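Local coordinates for protein SusD homolog (PDB 3IV0) that probably binds glycans at the bacterial surface, as an outer-membrane member of the SusD family, although its own substrate has not been established, at residues A[28-33]-A[264-269]; A[20-25]-A[121-126]. All blocks are in the same frame, centred on the assembly; numbering follows the deposited sequence.

Contact 1: A[28-33]-A[264-269]; sequences SIYNSF and GLFEIA
Tyr30 and Phe266 meet edge to edge: Phe266 CZ lies 3.9 Å from Tyr30 CE1, near the plane of each ring, and Phe266 CE1 follows at 4.0 Å from the same Tyr30 CE1. Neither ring therefore offers its face to the other, and the pair makes a narrow hydrophobic seam instead of a stack. The second seam joins Phe33 to Ile268, whose side chains run at about a right angle. Here Ile268 CD1 approaches the ring obliquely, 3.9 Å from Phe33 CE2, with Ile268 CG1 close behind at 4.1 Å from that carbon. Phe33 CG stands anti to the backbone N (chi1 -175°), which carries the ring off the helix to the strand; Phe266 reaches back with the same anti placement (chi1 -173°). The backbones stay apart, the CA atoms of Tyr30 and Ile268 being 8.0 Å from each other, so the link is made by side chains alone, without a hydrogen bond across it. Other rings continue the aromatic packing edge-to-face, Phe129 against Phe266 and Phe137 against Phe33, while Glu126 and the Ala200 N-H hold the hydroxyl of Tyr30. The contact thus sets helix 19-39, next to helix 117-142, against the bulged strand 264-268, where Leu265 and Phe266 both face Phe365 of antiparallel strand 362-366 in a classic beta bulge.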
# COMPACT_ATOMS: atom_id res chain seq x y z
N SER A 28 -14.96 -10.54 8.25
CA SER A 28 -14.45 -11.55 7.35
C SER A 28 -13.98 -10.91 6.03
O SER A 28 -13.17 -11.50 5.34
CB SER A 28 -15.52 -12.63 7.09
OG SER A 28 -16.50 -12.23 6.15
N ILE A 29 -14.52 -9.73 5.69
CA ILE A 29 -14.07 -9.00 4.48
C ILE A 29 -12.67 -8.48 4.75
O ILE A 29 -11.77 -8.68 3.93
CB ILE A 29 -15.06 -7.87 4.11
CG1 ILE A 29 -16.45 -8.43 3.75
CG2 ILE A 29 -14.46 -7.00 2.96
CD1 ILE A 29 -17.57 -7.37 3.71
N TYR A 30 -12.45 -7.84 5.88
CA TYR A 30 -11.12 -7.42 6.29
C TYR A 30 -10.16 -8.59 6.35
O TYR A 30 -9.02 -8.52 5.91
CB TYR A 30 -11.17 -6.74 7.63
CG TYR A 30 -11.73 -5.35 7.67
CD1 TYR A 30 -10.93 -4.26 7.46
CD2 TYR A 30 -13.08 -5.11 7.94
CE1 TYR A 30 -11.40 -2.97 7.52
CE2 TYR A 30 -13.57 -3.83 8.01
CZ TYR A 30 -12.75 -2.75 7.79
OH TYR A 30 -13.23 -1.48 7.88
N ASN A 31 -10.63 -9.74 6.86
CA ASN A 31 -9.78 -10.93 6.90
C ASN A 31 -9.33 -11.39 5.53
O ASN A 31 -8.18 -11.74 5.35
CB ASN A 31 -10.52 -12.05 7.67
CG ASN A 31 -9.65 -13.24 7.92
OD1 ASN A 31 -8.66 -13.14 8.62
ND2 ASN A 31 -10.00 -14.38 7.31
N SER A 32 -10.25 -11.40 4.58
CA SER A 32 -9.89 -11.79 3.23
C SER A 32 -8.89 -10.81 2.61
O SER A 32 -7.95 -11.26 1.96
CB SER A 32 -11.10 -11.94 2.31
OG SER A 32 -11.88 -13.07 2.71
N PHE A 33 -9.05 -9.52 2.85
CA PHE A 33 -8.09 -8.55 2.32
C PHE A 33 -6.73 -8.81 2.96
O PHE A 33 -5.71 -8.76 2.27
CB PHE A 33 -8.56 -7.15 2.61
CG PHE A 33 -7.69 -6.10 2.00
CD1 PHE A 33 -7.85 -5.75 0.65
CD2 PHE A 33 -6.72 -5.48 2.72
CE1 PHE A 33 -7.04 -4.76 0.09
CE2 PHE A 33 -5.91 -4.51 2.14
CZ PHE A 33 -6.08 -4.17 0.83
N GLY A 264 -1.56 6.79 11.62
CA GLY A 264 -2.08 5.80 10.69
C GLY A 264 -3.35 6.29 10.02
O GLY A 264 -4.19 6.93 10.66
N LEU A 265 -3.53 6.01 8.74
CA LEU A 265 -4.79 6.27 8.06
C LEU A 265 -5.48 4.95 7.72
O LEU A 265 -6.71 4.88 7.83
CB LEU A 265 -4.63 7.16 6.81
CG LEU A 265 -4.16 8.58 7.10
CD1 LEU A 265 -3.93 9.33 5.79
CD2 LEU A 265 -5.09 9.33 8.01
N PHE A 266 -4.78 3.92 7.23
CA PHE A 266 -5.40 2.59 7.10
C PHE A 266 -4.31 1.59 7.31
O PHE A 266 -3.20 1.72 6.75
CB PHE A 266 -6.13 2.37 5.77
CG PHE A 266 -6.87 1.07 5.76
CD1 PHE A 266 -7.93 0.90 6.64
CD2 PHE A 266 -6.44 -0.01 5.04
CE1 PHE A 266 -8.57 -0.32 6.74
CE2 PHE A 266 -7.07 -1.24 5.15
CZ PHE A 266 -8.13 -1.39 6.01
N GLU A 267 -4.61 0.54 8.07
CA GLU A 267 -3.67 -0.50 8.45
C GLU A 267 -4.33 -1.86 8.37
O GLU A 267 -5.53 -1.96 8.59
CB GLU A 267 -3.16 -0.25 9.89
CG GLU A 267 -2.74 1.18 10.12
CD GLU A 267 -2.39 1.49 11.56
OE1 GLU A 267 -2.48 0.60 12.43
OE2 GLU A 267 -2.06 2.68 11.80
N ILE A 268 -3.54 -2.87 8.04
CA ILE A 268 -3.94 -4.26 8.07
C ILE A 268 -3.50 -4.82 9.41
O ILE A 268 -2.34 -4.69 9.80
CB ILE A 268 -3.27 -5.06 6.92
CG1 ILE A 268 -3.65 -4.49 5.54
CG2 ILE A 268 -3.68 -6.54 6.97
CD1 ILE A 268 -2.69 -4.87 4.39
N ALA A 269 -4.42 -5.42 10.17
CA ALA A 269 -4.16 -5.81 11.53
C ALA A 269 -3.32 -7.08 11.62
O ALA A 269 -3.62 -8.08 10.96
CB ALA A 269 -5.52 -6.05 12.26

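Contact 2: A[20-25]-A[121-126]; sequences TNAEAF and SRFKAE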
# COMPACT_ATOMS: atom_id res chain seq x y z
N THR A 20 -24.28 -8.15 15.79
CA THR A 20 -23.08 -8.91 16.08
C THR A 20 -22.69 -9.81 14.90
O THR A 20 -21.50 -9.86 14.49
CB THR A 20 -23.29 -9.75 17.37
OG1 THR A 20 -23.52 -8.84 18.45
CG2 THR A 20 -22.09 -10.60 17.67
N ASN A 21 -23.65 -10.48 14.30
CA ASN A 21 -23.37 -11.36 13.18
C ASN A 21 -23.03 -10.55 11.92
O ASN A 21 -22.15 -10.93 11.15
CB ASN A 21 -24.54 -12.29 12.96
CG ASN A 21 -24.74 -13.23 14.13
OD1 ASN A 21 -23.93 -13.26 15.06
ND2 ASN A 21 -25.81 -14.00 14.09
N ALA A 22 -23.70 -9.43 11.74
CA ALA A 22 -23.37 -8.56 10.61
C ALA A 22 -21.94 -8.04 10.76
O ALA A 22 -21.20 -7.99 9.76
CB ALA A 22 -24.35 -7.40 10.48
N GLU A 23 -21.53 -7.67 11.97
CA GLU A 23 -20.17 -7.22 12.19
C GLU A 23 -19.16 -8.33 11.96
O GLU A 23 -18.11 -8.07 11.38
CB GLU A 23 -19.99 -6.59 13.56
CG GLU A 23 -18.65 -5.85 13.74
CD GLU A 23 -18.66 -4.85 14.88
OE1 GLU A 23 -19.38 -5.11 15.88
OE2 GLU A 23 -17.97 -3.81 14.79
N ALA A 24 -19.43 -9.56 12.39
CA ALA A 24 -18.56 -10.69 12.09
C ALA A 24 -18.40 -10.89 10.60
O ALA A 24 -17.29 -11.18 10.11
CB ALA A 24 -19.05 -11.99 12.81
N PHE A 25 -19.49 -10.74 9.86
CA PHE A 25 -19.42 -10.87 8.42
C PHE A 25 -18.53 -9.76 7.83
O PHE A 25 -17.68 -10.04 7.00
CB PHE A 25 -20.81 -10.87 7.81
CG PHE A 25 -20.83 -11.29 6.38
CD1 PHE A 25 -20.59 -10.37 5.39
CD2 PHE A 25 -21.02 -12.61 6.01
CE1 PHE A 25 -20.59 -10.74 4.09
CE2 PHE A 25 -21.03 -12.98 4.68
CZ PHE A 25 -20.79 -12.03 3.72
N SER A 121 -25.30 1.81 8.81
CA SER A 121 -24.69 2.73 7.86
C SER A 121 -23.17 2.62 7.89
O SER A 121 -22.53 2.66 6.82
CB SER A 121 -25.07 4.17 8.16
OG SER A 121 -26.47 4.35 8.00
N ARG A 122 -22.59 2.47 9.06
CA ARG A 122 -21.14 2.34 9.17
C ARG A 122 -20.66 1.07 8.49
O ARG A 122 -19.66 1.11 7.75
CB ARG A 122 -20.74 2.34 10.63
CG ARG A 122 -19.23 2.17 10.84
CD ARG A 122 -18.81 2.36 12.27
NE ARG A 122 -19.16 3.69 12.68
CZ ARG A 122 -19.14 4.14 13.92
NH1 ARG A 122 -18.74 3.35 14.91
NH2 ARG A 122 -19.52 5.39 14.16
N PHE A 123 -21.31 -0.05 8.69
CA PHE A 123 -20.85 -1.31 8.12
C PHE A 123 -20.96 -1.26 6.61
O PHE A 123 -20.12 -1.82 5.89
CB PHE A 123 -21.62 -2.50 8.72
CG PHE A 123 -21.43 -2.69 10.22
CD1 PHE A 123 -20.47 -2.01 10.94
CD2 PHE A 123 -22.22 -3.63 10.89
CE1 PHE A 123 -20.33 -2.23 12.31
CE2 PHE A 123 -22.08 -3.84 12.27
CZ PHE A 123 -21.15 -3.15 12.97
N LYS A 124 -22.00 -0.60 6.10
CA LYS A 124 -22.12 -0.43 4.67
C LYS A 124 -20.94 0.40 4.19
O LYS A 124 -20.33 0.07 3.15
CB LYS A 124 -23.43 0.27 4.30
CG LYS A 124 -24.68 -0.59 4.45
CD LYS A 124 -25.93 0.26 4.09
CE LYS A 124 -27.21 -0.49 4.24
NZ LYS A 124 -28.34 0.52 4.14
N ALA A 125 -20.65 1.52 4.85
CA ALA A 125 -19.52 2.39 4.44
C ALA A 125 -18.21 1.63 4.46
O ALA A 125 -17.39 1.76 3.52
CB ALA A 125 -19.44 3.58 5.34
N GLU A 126 -17.97 0.82 5.49
CA GLU A 126 -16.78 0.03 5.55
C GLU A 126 -16.69 -1.01 4.45
O GLU A 126 -15.61 -1.22 3.85
CB GLU A 126 -16.67 -0.67 6.91
CG GLU A 126 -16.46 0.23 8.07
CD GLU A 126 -16.24 -0.55 9.33
OE1 GLU A 126 -15.24 -1.27 9.40
OE2 GLU A 126 -17.07 -0.49 10.25
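Glu23 and Phe123 join two helices, 19-39 and 117-142, that run in the same general direction side by side, within the helical part of the SusD fold that is related to tetratricopeptide repeats. In the tight part Glu23 lies along the CZ end of the Phe123 ring with both its carbon chain and its carboxylate: Glu23 CB is 3.7 Å from Phe123 CE2, and Glu23 CD 3.6 Å from Phe123 CZ. The two side chains meet at about a right angle, with the carboxylate tilted 39° from the ring plane. Glu23 CG is anti to the backbone N (chi1 -169°) and the chain stays extended, which keeps the carboxylate beside Phe123 CZ and CE1, where its OE2 makes a salt bridge with Arg199. Arg199 also pairs with Glu126, and so probably offsets the like charges of Glu23 OE2 and Glu126 OE2, 5.7 Å apart. With an alanine here, the end of the Phe123 ring would probably lose cover and Arg199 the carboxylate of Glu23 as a mate. The looser part is at Ala22, whose CB sits at the ring edge, near the plane, 4.3 Å from Phe123 CD2; Thr20 and Ala24 are on the solvent-exposed side of helix 19-39, while Glu19 and Leu26 also touch the ring. Between the Ala22 and Glu23 side chains, the backbone N of Glu23 lies 3.9 Å from Phe123 CE2.

Helix 19-39, near the N terminus, supplies one side of both contacts, first through 20-25 and about two turns later through 28-33. Of the 95 residues between 25 and 121, more than half are helical; 121-126 then returns to 20-25 and closes contact 2. The chain runs on to 264-269, which comes back to 28-33 and closes the longer loop of contact 1, 230 residues. The two loops cross, since their segments alternate along the chain. Their centres lie about 14 Å apart, and they touch through Tyr30 and Glu126. Helix 19-39 is thereby tied to helix 117-142 toward the periphery and to the two-stranded sheet deeper inside.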